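L-lysine 6-oxidase (Marinomonas mediterranea, PDB 3WEU) oxidises the epsilon-amino group of L-lysine by means of a cysteine tryptophylquinone cofactor, releasing the hydrogen peroxide that makes it antibacterial. Local coordinates at residues A[4-9]-A[433-438]; A[27-32]-A[439-444]; A[83-88]-A[191-196]; A[241-246]-A[467-472]. All blocks are in the same frame, centred on the assembly; numbering follows the deposited sequence.

Contact 1 of 4, residues A[4-9]-A[433-438]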
loop_
_atom_site.group_PDB
_atom_site.type_symbol
_atom_site.label_atom_id
_atom_site.label_comp_id
_atom_site.label_asym_id
_atom_site.label_seq_id
_atom_site.Cartn_x
_atom_site.Cartn_y
_atom_site.Cartn_z
ATOM N N SER A 4 52.163 14.024 9.170
ATOM C CA SER A 4 51.167 12.984 8.915
ATOM C C SER A 4 50.003 13.306 9.821
ATOM O O SER A 4 50.164 13.891 10.877
ATOM C CB SER A 4 51.795 11.607 9.150
ATOM O OG SER A 4 52.035 11.565 10.500
ATOM N N VAL A 5 48.816 13.014 9.342
ATOM C CA VAL A 5 47.590 13.178 10.111
ATOM C C VAL A 5 47.094 11.783 10.514
ATOM O O VAL A 5 47.173 10.820 9.734
ATOM C CB VAL A 5 46.556 13.875 9.251
ATOM C CG1 VAL A 5 45.155 13.890 9.876
ATOM C CG2 VAL A 5 47.034 15.278 8.878
ATOM N N HIS A 6 46.693 11.670 11.755
ATOM C CA HIS A 6 46.085 10.434 12.239
ATOM C C HIS A 6 44.794 10.731 13.003
ATOM O O HIS A 6 44.712 11.734 13.749
ATOM C CB HIS A 6 47.032 9.655 13.103
ATOM C CG HIS A 6 48.270 9.235 12.392
ATOM N ND1 HIS A 6 48.278 8.213 11.468
ATOM C CD2 HIS A 6 49.554 9.690 12.470
ATOM C CE1 HIS A 6 49.500 8.096 10.964
ATOM N NE2 HIS A 6 50.293 8.967 11.575
ATOM N N PRO A 7 43.815 9.836 12.904
ATOM C CA PRO A 7 43.867 8.589 12.095
ATOM C C PRO A 7 43.837 8.881 10.557
ATOM O O PRO A 7 43.357 9.905 10.109
ATOM C CB PRO A 7 42.534 7.900 12.448
ATOM C CG PRO A 7 41.607 9.026 12.771
ATOM C CD PRO A 7 42.503 10.007 13.563
ATOM N N SER A 8 44.340 7.951 9.769
ATOM C CA SER A 8 44.229 8.051 8.294
ATOM C C SER A 8 42.779 8.002 7.789
ATOM O O SER A 8 42.426 8.654 6.756
ATOM C CB SER A 8 45.102 6.954 7.668
ATOM O OG SER A 8 44.535 5.696 7.907
ATOM N N ILE A 9 41.913 7.252 8.468
ATOM C CA ILE A 9 40.536 7.215 8.138
ATOM C C ILE A 9 39.759 7.417 9.438
ATOM O O ILE A 9 39.673 6.523 10.238
ATOM C CB ILE A 9 40.108 5.902 7.441
ATOM C CG1 ILE A 9 40.867 5.681 6.117
ATOM C CG2 ILE A 9 38.625 5.971 7.135
ATOM C CD1 ILE A 9 40.696 4.288 5.463
ATOM N N ASP A 433 48.898 2.871 15.848
ATOM C CA ASP A 433 47.699 2.576 16.636
ATOM C C ASP A 433 46.533 3.471 16.428
ATOM O O ASP A 433 45.379 3.062 16.532
ATOM C CB ASP A 433 48.025 2.648 18.132
ATOM C CG ASP A 433 48.829 1.479 18.586
ATOM O OD1 ASP A 433 48.930 0.454 17.830
ATOM O OD2 ASP A 433 49.335 1.565 19.727
ATOM N N MET A 434 46.801 4.744 16.131
ATOM C CA MET A 434 45.689 5.678 15.905
ATOM C C MET A 434 44.921 5.361 14.610
ATOM O O MET A 434 43.659 5.526 14.518
ATOM C CB MET A 434 46.255 7.086 15.820
ATOM C CG MET A 434 46.966 7.499 17.107
ATOM S SD MET A 434 47.533 9.242 16.856
ATOM C CE MET A 434 45.935 9.931 16.710
ATOM N N ASP A 435 45.639 4.719 13.680
ATOM C CA ASP A 435 45.022 4.340 12.440
ATOM C C ASP A 435 44.179 3.071 12.605
ATOM O O ASP A 435 43.184 2.913 11.928
ATOM C CB ASP A 435 46.057 4.071 11.367
ATOM C CG ASP A 435 46.715 5.343 10.840
ATOM O OD1 ASP A 435 46.222 6.461 11.161
ATOM O OD2 ASP A 435 47.729 5.166 10.085
ATOM N N THR A 436 44.584 2.176 13.493
ATOM C CA THR A 436 43.765 0.968 13.681
ATOM C C THR A 436 42.534 1.239 14.542
ATOM O O THR A 436 41.506 0.555 14.390
ATOM C CB THR A 436 44.618 -0.170 14.238
ATOM O OG1 THR A 436 45.086 0.166 15.542
ATOM C CG2 THR A 436 45.770 -0.448 13.322
ATOM N N ALA A 437 42.622 2.229 15.451
ATOM C CA ALA A 437 41.590 2.438 16.440
ATOM C C ALA A 437 40.328 3.001 15.858
ATOM O O ALA A 437 39.319 2.899 16.507
ATOM C CB ALA A 437 42.045 3.366 17.546
ATOM N N SER A 438 40.387 3.632 14.693
ATOM C CA SER A 438 39.188 4.163 14.105
ATOM C C SER A 438 38.474 3.050 13.354
ATOM O O SER A 438 37.363 2.604 13.737
ATOM C CB SER A 438 39.531 5.320 13.157
ATOM O OG SER A 438 40.573 4.919 12.275
HETATM O O HOH W 1 42.565 4.901 9.928
#

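Contact 2 of 4, residues A[27-32]-A[439-444]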
loop_
_atom_site.group_PDB
_atom_site.type_symbol
_atom_site.label_atom_id
_atom_site.label_comp_id
_atom_site.label_asym_id
_atom_site.label_seq_id
_atom_site.Cartn_x
_atom_site.Cartn_y
_atom_site.Cartn_z
ATOM N N MET A 27 39.631 4.802 21.567
ATOM C CA MET A 27 41.058 4.928 21.494
ATOM C C MET A 27 41.719 3.600 21.251
ATOM O O MET A 27 42.927 3.512 21.176
ATOM C CB MET A 27 41.597 5.595 22.745
ATOM C CG MET A 27 41.060 7.041 22.773
ATOM S SD MET A 27 41.484 7.957 24.289
ATOM C CE MET A 27 43.063 8.588 23.671
ATOM N N GLU A 28 40.920 2.566 21.032
ATOM C CA GLU A 28 41.449 1.289 20.678
ATOM C C GLU A 28 40.322 0.477 20.064
ATOM O O GLU A 28 39.148 0.859 20.127
ATOM C CB GLU A 28 41.988 0.560 21.929
ATOM C CG GLU A 28 40.935 0.185 22.927
ATOM C CD GLU A 28 41.501 -0.372 24.256
ATOM O OE1 GLU A 28 42.519 -1.049 24.276
ATOM O OE2 GLU A 28 40.866 -0.219 25.278
ATOM N N ILE A 29 40.697 -0.626 19.455
ATOM C CA ILE A 29 39.712 -1.586 18.871
ATOM C C ILE A 29 38.921 -2.210 20.003
ATOM O O ILE A 29 39.461 -2.715 20.966
ATOM C CB ILE A 29 40.390 -2.634 18.015
ATOM C CG1 ILE A 29 41.151 -1.977 16.859
ATOM C CG2 ILE A 29 39.393 -3.646 17.492
ATOM C CD1 ILE A 29 41.629 -2.978 15.854
ATOM N N GLY A 30 37.607 -2.073 19.948
ATOM C CA GLY A 30 36.752 -2.624 21.021
ATOM C C GLY A 30 36.637 -1.661 22.214
ATOM O O GLY A 30 36.083 -2.020 23.221
ATOM N N GLY A 31 37.173 -0.444 22.047
ATOM C CA GLY A 31 37.201 0.532 23.090
ATOM C C GLY A 31 35.924 1.308 23.175
ATOM O O GLY A 31 35.265 1.573 22.138
ATOM N N LEU A 32 35.549 1.714 24.385
ATOM C CA LEU A 32 34.419 2.622 24.529
ATOM C C LEU A 32 34.781 4.036 24.040
ATOM O O LEU A 32 35.912 4.424 24.107
ATOM C CB LEU A 32 33.967 2.675 25.983
ATOM C CG LEU A 32 33.277 1.457 26.570
ATOM C CD1 LEU A 32 33.058 1.586 28.086
ATOM C CD2 LEU A 32 31.919 1.226 25.959
ATOM N N ILE A 439 39.113 2.599 12.284
ATOM C CA ILE A 439 38.485 1.636 11.387
ATOM C C ILE A 439 38.465 0.215 11.923
ATOM O O ILE A 439 37.731 -0.610 11.414
ATOM C CB ILE A 439 39.066 1.691 9.984
ATOM C CG1 ILE A 439 40.556 1.525 9.994
ATOM C CG2 ILE A 439 38.699 3.016 9.336
ATOM C CD1 ILE A 439 41.065 1.190 8.590
ATOM N N GLY A 440 39.222 -0.069 12.969
ATOM C CA GLY A 440 39.154 -1.380 13.634
ATOM C C GLY A 440 37.829 -1.543 14.346
ATOM O O GLY A 440 37.426 -2.685 14.625
ATOM N N ASN A 441 37.123 -0.423 14.537
ATOM C CA ASN A 441 35.743 -0.469 15.058
ATOM C C ASN A 441 34.641 -0.515 14.014
ATOM O O ASN A 441 33.480 -0.360 14.355
ATOM C CB ASN A 441 35.584 0.680 16.028
ATOM C CG ASN A 441 36.455 0.476 17.251
ATOM O OD1 ASN A 441 36.422 -0.596 17.833
ATOM N ND2 ASN A 441 37.222 1.468 17.627
ATOM N N CYS A 442 35.023 -0.686 12.738
ATOM C CA CYS A 442 34.076 -0.860 11.636
ATOM C C CYS A 442 34.146 -2.274 11.073
ATOM O O CYS A 442 35.155 -2.999 11.216
ATOM C CB CYS A 442 34.439 0.055 10.501
ATOM S SG CYS A 442 34.339 1.855 10.894
ATOM N N VAL A 443 33.043 -2.676 10.500
ATOM C CA VAL A 443 32.897 -3.991 9.909
ATOM C C VAL A 443 33.861 -4.143 8.705
ATOM O O VAL A 443 33.930 -3.290 7.830
ATOM C CB VAL A 443 31.414 -4.216 9.447
ATOM C CG1 VAL A 443 31.328 -5.411 8.469
ATOM C CG2 VAL A 443 30.534 -4.480 10.671
ATOM N N GLY A 444 34.608 -5.231 8.681
ATOM C CA GLY A 444 35.398 -5.622 7.517
ATOM C C GLY A 444 34.729 -6.650 6.608
ATOM O O GLY A 444 34.626 -6.454 5.406
#

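Contact 3 of 4, residues A[83-88]-A[191-196]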
loop_
_atom_site.group_PDB
_atom_site.type_symbol
_atom_site.label_atom_id
_atom_site.label_comp_id
_atom_site.label_asym_id
_atom_site.label_seq_id
_atom_site.Cartn_x
_atom_site.Cartn_y
_atom_site.Cartn_z
ATOM N N ILE A 83 47.008 26.092 12.501
ATOM C CA ILE A 83 46.727 24.763 11.997
ATOM C C ILE A 83 45.289 24.879 11.526
ATOM O O ILE A 83 44.424 25.114 12.311
ATOM C CB ILE A 83 46.868 23.682 13.099
ATOM C CG1 ILE A 83 48.324 23.618 13.594
ATOM C CG2 ILE A 83 46.369 22.357 12.542
ATOM C CD1 ILE A 83 48.577 22.654 14.798
ATOM N N GLU A 84 45.075 24.675 10.235
ATOM C CA GLU A 84 43.771 24.853 9.648
ATOM C C GLU A 84 43.378 23.548 9.023
ATOM O O GLU A 84 44.104 22.998 8.208
ATOM C CB GLU A 84 43.767 25.915 8.585
ATOM C CG GLU A 84 42.350 26.256 8.190
ATOM C CD GLU A 84 42.283 27.507 7.311
ATOM O OE1 GLU A 84 43.252 27.791 6.571
ATOM O OE2 GLU A 84 41.257 28.188 7.406
ATOM N N TRP A 85 42.211 23.089 9.409
ATOM C CA TRP A 85 41.722 21.829 8.933
ATOM C C TRP A 85 40.589 22.151 8.005
ATOM O O TRP A 85 39.743 22.950 8.353
ATOM C CB TRP A 85 41.167 21.046 10.150
ATOM C CG TRP A 85 42.109 20.794 11.270
ATOM C CD1 TRP A 85 42.292 21.541 12.398
ATOM C CD2 TRP A 85 42.937 19.664 11.399
ATOM N NE1 TRP A 85 43.211 20.947 13.222
ATOM C CE2 TRP A 85 43.606 19.768 12.642
ATOM C CE3 TRP A 85 43.146 18.533 10.601
ATOM C CZ2 TRP A 85 44.513 18.817 13.080
ATOM C CZ3 TRP A 85 44.013 17.597 11.045
ATOM C CH2 TRP A 85 44.697 17.730 12.280
ATOM N N THR A 86 40.539 21.501 6.841
ATOM C CA THR A 86 39.488 21.665 5.910
ATOM C C THR A 86 38.926 20.300 5.623
ATOM O O THR A 86 39.632 19.387 5.201
ATOM C CB THR A 86 40.015 22.339 4.622
ATOM O OG1 THR A 86 40.447 23.658 4.979
ATOM C CG2 THR A 86 38.980 22.444 3.649
ATOM N N VAL A 87 37.657 20.140 5.928
ATOM C CA VAL A 87 37.006 18.851 5.741
ATOM C C VAL A 87 35.884 18.968 4.768
ATOM O O VAL A 87 34.953 19.844 4.908
ATOM C CB VAL A 87 36.455 18.330 7.087
ATOM C CG1 VAL A 87 35.754 16.994 6.856
ATOM C CG2 VAL A 87 37.569 18.235 8.102
ATOM N N HIS A 88 35.929 18.110 3.760
ATOM C CA HIS A 88 34.889 18.106 2.783
ATOM C C HIS A 88 34.110 16.770 2.754
ATOM O O HIS A 88 34.562 15.798 2.181
ATOM C CB HIS A 88 35.457 18.447 1.376
ATOM C CG HIS A 88 34.403 18.684 0.322
ATOM N ND1 HIS A 88 34.721 19.050 -0.984
ATOM C CD2 HIS A 88 33.059 18.576 0.357
ATOM C CE1 HIS A 88 33.612 19.175 -1.685
ATOM N NE2 HIS A 88 32.585 18.944 -0.888
ATOM N N GLY A 191 43.800 23.255 19.238
ATOM C CA GLY A 191 43.735 23.333 17.779
ATOM C C GLY A 191 43.535 22.010 17.060
ATOM O O GLY A 191 43.495 22.010 15.801
ATOM N N ARG A 192 43.346 20.902 17.800
ATOM C CA ARG A 192 43.103 19.624 17.153
ATOM C C ARG A 192 41.736 19.639 16.560
ATOM O O ARG A 192 40.793 20.263 17.103
ATOM C CB ARG A 192 43.189 18.416 18.154
ATOM C CG ARG A 192 44.534 18.246 18.846
ATOM C CD ARG A 192 44.478 17.129 19.911
ATOM N NE ARG A 192 45.725 17.046 20.607
ATOM C CZ ARG A 192 45.979 17.723 21.716
ATOM N NH1 ARG A 192 45.020 18.407 22.319
ATOM N NH2 ARG A 192 47.168 17.591 22.266
ATOM N N LEU A 193 41.579 18.902 15.459
ATOM C CA LEU A 193 40.275 18.787 14.813
ATOM C C LEU A 193 39.374 17.732 15.446
ATOM O O LEU A 193 39.851 16.645 15.800
ATOM C CB LEU A 193 40.501 18.429 13.356
ATOM C CG LEU A 193 39.263 18.058 12.545
ATOM C CD1 LEU A 193 38.349 19.222 12.364
ATOM C CD2 LEU A 193 39.616 17.502 11.129
ATOM N N ILE A 194 38.110 18.033 15.571
ATOM C CA ILE A 194 37.072 17.058 15.921
ATOM C C ILE A 194 36.037 17.118 14.876
ATOM O O ILE A 194 35.463 18.179 14.615
ATOM C CB ILE A 194 36.428 17.377 17.317
ATOM C CG1 ILE A 194 37.457 17.166 18.387
ATOM C CG2 ILE A 194 35.193 16.499 17.590
ATOM C CD1 ILE A 194 37.163 17.839 19.728
ATOM N N VAL A 195 35.777 15.999 14.212
ATOM C CA VAL A 195 34.685 15.965 13.279
ATOM C C VAL A 195 33.516 15.187 13.815
ATOM O O VAL A 195 33.682 14.078 14.286
ATOM C CB VAL A 195 35.102 15.286 11.968
ATOM C CG1 VAL A 195 33.933 15.301 10.967
ATOM C CG2 VAL A 195 36.362 15.933 11.407
ATOM N N LEU A 196 32.353 15.804 13.804
ATOM C CA LEU A 196 31.126 15.204 14.172
ATOM C C LEU A 196 30.304 15.146 12.905
ATOM O O LEU A 196 30.330 16.098 12.075
ATOM C CB LEU A 196 30.446 16.046 15.238
ATOM C CG LEU A 196 31.165 16.120 16.582
ATOM C CD1 LEU A 196 30.923 17.402 17.324
ATOM C CD2 LEU A 196 30.638 15.036 17.476
HETATM O O HOH W 2 43.754 24.702 14.922
#

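Contact 4 of 4, residues A[241-246]-A[467-472]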
loop_
_atom_site.group_PDB
_atom_site.type_symbol
_atom_site.label_atom_id
_atom_site.label_comp_id
_atom_site.label_asym_id
_atom_site.label_seq_id
_atom_site.Cartn_x
_atom_site.Cartn_y
_atom_site.Cartn_z
ATOM N N THR A 241 47.102 15.016 4.592
ATOM C CA THR A 241 45.693 14.697 4.318
ATOM C C THR A 241 45.304 13.338 4.959
ATOM O O THR A 241 46.201 12.508 5.292
ATOM C CB THR A 241 45.391 14.589 2.830
ATOM O OG1 THR A 241 46.321 13.666 2.287
ATOM C CG2 THR A 241 45.494 15.950 2.122
ATOM N N ALA A 242 43.987 13.142 5.071
ATOM C CA ALA A 242 43.378 11.934 5.578
ATOM C C ALA A 242 41.994 11.894 5.018
ATOM O O ALA A 242 41.649 12.693 4.118
ATOM C CB ALA A 242 43.364 11.965 7.132
ATOM N N TRP A 243 41.201 10.936 5.490
ATOM C CA TRP A 243 39.837 10.764 5.095
ATOM C C TRP A 243 38.991 10.660 6.342
ATOM O O TRP A 243 39.502 10.424 7.464
ATOM C CB TRP A 243 39.676 9.526 4.203
ATOM C CG TRP A 243 38.577 9.639 3.236
ATOM C CD1 TRP A 243 37.341 9.142 3.363
ATOM C CD2 TRP A 243 38.597 10.330 1.973
ATOM N NE1 TRP A 243 36.561 9.486 2.297
ATOM C CE2 TRP A 243 37.328 10.195 1.408
ATOM C CE3 TRP A 243 39.566 11.021 1.269
ATOM C CZ2 TRP A 243 36.999 10.718 0.145
ATOM C CZ3 TRP A 243 39.230 11.589 0.031
ATOM C CH2 TRP A 243 37.981 11.414 -0.517
ATOM N N MET A 244 37.698 10.817 6.146
ATOM C CA MET A 244 36.745 10.786 7.213
ATOM C C MET A 244 35.489 10.038 6.777
ATOM O O MET A 244 34.936 10.317 5.706
ATOM C CB MET A 244 36.391 12.235 7.611
ATOM C CG MET A 244 35.308 12.340 8.647
ATOM S SD MET A 244 35.978 11.856 10.218
ATOM C CE MET A 244 34.491 11.536 11.069
ATOM N N VAL A 245 34.971 9.171 7.648
ATOM C CA VAL A 245 33.750 8.456 7.353
ATOM C C VAL A 245 32.776 8.570 8.507
ATOM O O VAL A 245 33.146 8.417 9.657
ATOM C CB VAL A 245 34.082 6.974 7.104
ATOM C CG1 VAL A 245 32.815 6.192 6.796
ATOM C CG2 VAL A 245 35.066 6.886 5.941
ATOM N N VAL A 246 31.519 8.778 8.190
ATOM C CA VAL A 246 30.453 8.801 9.172
ATOM C C VAL A 246 29.614 7.486 9.046
ATOM O O VAL A 246 29.229 7.085 7.929
ATOM C CB VAL A 246 29.531 9.984 9.027
ATOM C CG1 VAL A 246 28.493 9.949 10.146
ATOM C CG2 VAL A 246 30.306 11.265 9.107
ATOM N N TYR A 467 46.494 1.827 4.352
ATOM C CA TYR A 467 45.672 2.638 5.251
ATOM C C TYR A 467 45.379 4.054 4.762
ATOM O O TYR A 467 44.794 4.825 5.495
ATOM C CB TYR A 467 46.262 2.696 6.668
ATOM C CG TYR A 467 46.028 1.437 7.509
ATOM C CD1 TYR A 467 46.852 0.333 7.351
ATOM C CD2 TYR A 467 44.978 1.357 8.443
ATOM C CE1 TYR A 467 46.678 -0.832 8.089
ATOM C CE2 TYR A 467 44.795 0.206 9.173
ATOM C CZ TYR A 467 45.658 -0.866 9.029
ATOM O OH TYR A 467 45.518 -2.040 9.759
ATOM N N GLN A 468 45.883 4.440 3.585
ATOM C CA GLN A 468 45.746 5.839 3.142
ATOM C C GLN A 468 44.969 6.003 1.884
ATOM O O GLN A 468 45.421 5.539 0.836
ATOM C CB GLN A 468 47.113 6.371 2.854
ATOM C CG GLN A 468 47.979 6.681 4.016
ATOM C CD GLN A 468 49.257 7.382 3.504
ATOM O OE1 GLN A 468 49.330 7.892 2.326
ATOM N NE2 GLN A 468 50.260 7.382 4.347
ATOM N N ILE A 469 43.836 6.671 1.986
ATOM C CA ILE A 469 42.943 6.875 0.862
ATOM C C ILE A 469 43.571 7.890 -0.105
ATOM O O ILE A 469 43.973 8.968 0.313
ATOM C CB ILE A 469 41.589 7.389 1.310
ATOM C CG1 ILE A 469 40.916 6.361 2.241
ATOM C CG2 ILE A 469 40.713 7.744 0.105
ATOM C CD1 ILE A 469 40.670 4.966 1.632
ATOM N N LYS A 470 43.655 7.509 -1.367
ATOM C CA LYS A 470 44.098 8.426 -2.417
ATOM C C LYS A 470 43.049 9.418 -2.730
ATOM O O LYS A 470 41.890 9.073 -2.949
ATOM C CB LYS A 470 44.361 7.569 -3.687
ATOM C CG LYS A 470 44.994 8.370 -4.845
ATOM C CD LYS A 470 45.055 7.497 -6.094
ATOM C CE LYS A 470 46.270 6.593 -6.169
ATOM N NZ LYS A 470 45.948 5.297 -6.851
ATOM N N HIS A 471 43.417 10.688 -2.787
ATOM C CA HIS A 471 42.515 11.727 -3.074
ATOM C C HIS A 471 42.524 12.033 -4.592
ATOM O O HIS A 471 43.585 12.095 -5.207
ATOM C CB HIS A 471 42.983 13.013 -2.385
ATOM C CG HIS A 471 42.809 13.012 -0.909
ATOM N ND1 HIS A 471 42.418 14.139 -0.214
ATOM C CD2 HIS A 471 43.057 12.057 0.027
ATOM C CE1 HIS A 471 42.378 13.878 1.080
ATOM N NE2 HIS A 471 42.760 12.616 1.260
ATOM N N TYR A 472 41.358 12.152 -5.157
ATOM C CA TYR A 472 41.177 12.667 -6.505
ATOM C C TYR A 472 41.017 14.196 -6.405
ATOM O O TYR A 472 40.102 14.672 -5.788
ATOM C CB TYR A 472 39.951 12.132 -7.080
ATOM C CG TYR A 472 39.633 12.533 -8.518
ATOM C CD1 TYR A 472 40.462 12.158 -9.572
ATOM C CD2 TYR A 472 38.473 13.230 -8.797
ATOM C CE1 TYR A 472 40.124 12.486 -10.880
ATOM C CE2 TYR A 472 38.122 13.565 -10.086
ATOM C CZ TYR A 472 38.949 13.179 -11.107
ATOM O OH TYR A 472 38.559 13.528 -12.346
#

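Contact 1 of 4, residues A[4-9]-A[433-438]
Asp-435, on helix 433-439, reaches His-6 and Ser-8 where strand 4-13 breaks after His-6. Its CG lies beside its own backbone N (chi1 -73°), which sends the carboxylate to the strand. From the root outward, CB passes 4.1 Å from Ser-8 OG, and CG lies nearer to the same oxygen. That hydroxyl is bonded to Tyr-467 O. OD1 does the gripping. It accepts from His-6 ND1 at 2.7 Å, near the ring plane, on its syn side but tilted 35° out of the carboxylate plane. It also accepts from the backbone N of Ser-8 at 2.8 Å, from above the plane on the other face. OD2 comes to 3.5 Å from His-6 CE1. The ring and carboxylate planes stand 47° apart. Two donors grip OD1, and the ND1 bond favours this turn of the ring. At the root of the histidine, Met-434 CE touches His-6 CB at 3.8 Å. Ser-438 OG donates to Ile-9 O at 2.7 Å, and a water joins Ile-9 N to Asp-435 O. A cis peptide bond precedes Pro-7, whose CB packs on Met-434 O. This histidine-carboxylate hydrogen bond ties strand 4-13 to helix 433-439 of the C-terminal family region.

Contact 2 of 4, residues A[27-32]-A[439-444]
The side chain of Asn-441 leaves with CG beside its backbone N (chi1 -67°), and this carries the amide across to the backbone of Glu-28 and Gly-30. Ile-29 uses a similar first torsion (chi1 -60°), which lays CG1 and CD1 over Gly-440. Asn-441 OD1 accepts from Gly-30 N at 2.8 Å, on a lone pair in the plane of its own carbonyl. ND2 donates to Glu-28 O at 3.2 Å in a nearly straight bond of 172°. The acceptor lies in the amide plane, but ND2 stands above the plane of the Glu-28 carbonyl. Gripped at both OD1 and ND2, the amide meets the turn edge-on, and its rotation is fixed. The backbone it holds is a type II beta turn, Glu-28 to Gly-31, in the loop between strands 22-24 and 34-36. Glu-28 O also takes the turn bond from Gly-31 N, on the face opposite to ND2. Asn-441, in a type I beta turn from Ile-439 to Cys-442, follows helix 433-439. Ile-29 CD1 rests 3.7 Å from Gly-440 CA, and Ile-29 CG2 meets Gly-440 O at 3.6 Å. Asn-441 O is held in turn by Gln-584 NE2.

Contact 3 of 4, residues A[83-88]-A[191-196]
Trp-85 lies flat on Leu-193, with the indole face turned to the leucine root. Leu-193 CB sits over the five-membered ring, 3.4 Å from its centroid and only 10° off the ring normal. This is a close CH-pi contact. Ile-83 CG2 of the same strand packs on the other face, toward its rim, so the ring lies between two aliphatic groups. Its edge is used as well. NE1 donates to Gly-191 O at 2.8 Å, and that oxygen lies near the ring plane. The bond also runs in the plane of the glycine carbonyl and fixes how the indole is turned. Gly-191 O takes a second donor, a water that also bonds Ile-83 O. Strands 80-91 and 193-196 are not paired edge to edge here. They run nearly parallel, 20° apart, with axes 8.9 Å from each other, and meet through side chains. The side chains pack between two layers of the N-terminal beta sheet, consistent with the E-set (immunoglobulin-like) assignment of this region. In Leu-193, CG stands opposite the backbone N (chi1 171°), and the chain runs on past the tryptophan. CD2 lies between two neighbours, 3.7 Å from Trp-85 CE3 and 3.7 Å from Val-87 CG2. Val-87 CG2 also meets Val-195 CG2 at 4.2 Å. Phe-63 of strand 58-66 and Val-144 of strand 137-145 touch Leu-193 too.

Contact 4 of 4, residues A[241-246]-A[467-472]
His-471 and Trp-243 bury the largest areas here, and Ile-469 comes next. The two rings form a T-shaped pair. The six-membered edge of Trp-243 points at the face of His-471, with centroids 5.0 Å apart and planes at 90°. Trp-243 CZ3 lies over the centre of the imidazole. Thr-241 lies on the opposite face, with OG1 over it and CB 3.6 Å from His-471 CE1. The histidine therefore fits between the side chains of two residues that project from the same side of one strand. Its edge faces the strand backbone. NE2 donates to Ala-242 O at 3.1 Å, but the bond is bent to 127° and weak. The ring is held by packing on both faces as well as by this weak bond. The tryptophan is used twice. While its edge meets the histidine, one face takes Ile-469 CG2 in a CH-pi contact, 4.0 Å from the centroid of the six-membered ring. CG1 of the same isoleucine lies 3.9 Å from Trp-243 CB, so one branch meets the ring and the other its root. A first torsion of -150° swings the indole out over this residue. Its NE1 is hydrogen-bonded to Asp-223 OD2, which helps to set how the indole is turned. Strand 237-247 lies between strands 4-13 and 223-232 in the sheet. Segment 467-472 crosses over it. Ile-469 touches Ile-9 of strand 4-13, His-471 touches Ser-225 of strand 223-232, and Tyr-467 packs against helix 433-439.

Contacts 1, 3 and 4 are mostly buried and all reach the same N-terminal sheet. Contact 2 is only partly buried and joins two loops. Contact 3 lies within the beta domain and is mainly apolar, with one indole bond. Contacts 1, 2 and 4 instead join that domain to the region assigned to the C-terminal family domain. Contact 1 relies on a carboxylate and a hydroxyl, contact 2 on an amide, and contact 4 on rings. Contacts 1 and 4 share neighbouring strands 4-13 and 237-247, where Ser-8 O and Trp-243 N probably bond. Contact 2 follows directly from the helix of contact 1. Contacts 2 and 3 do not touch.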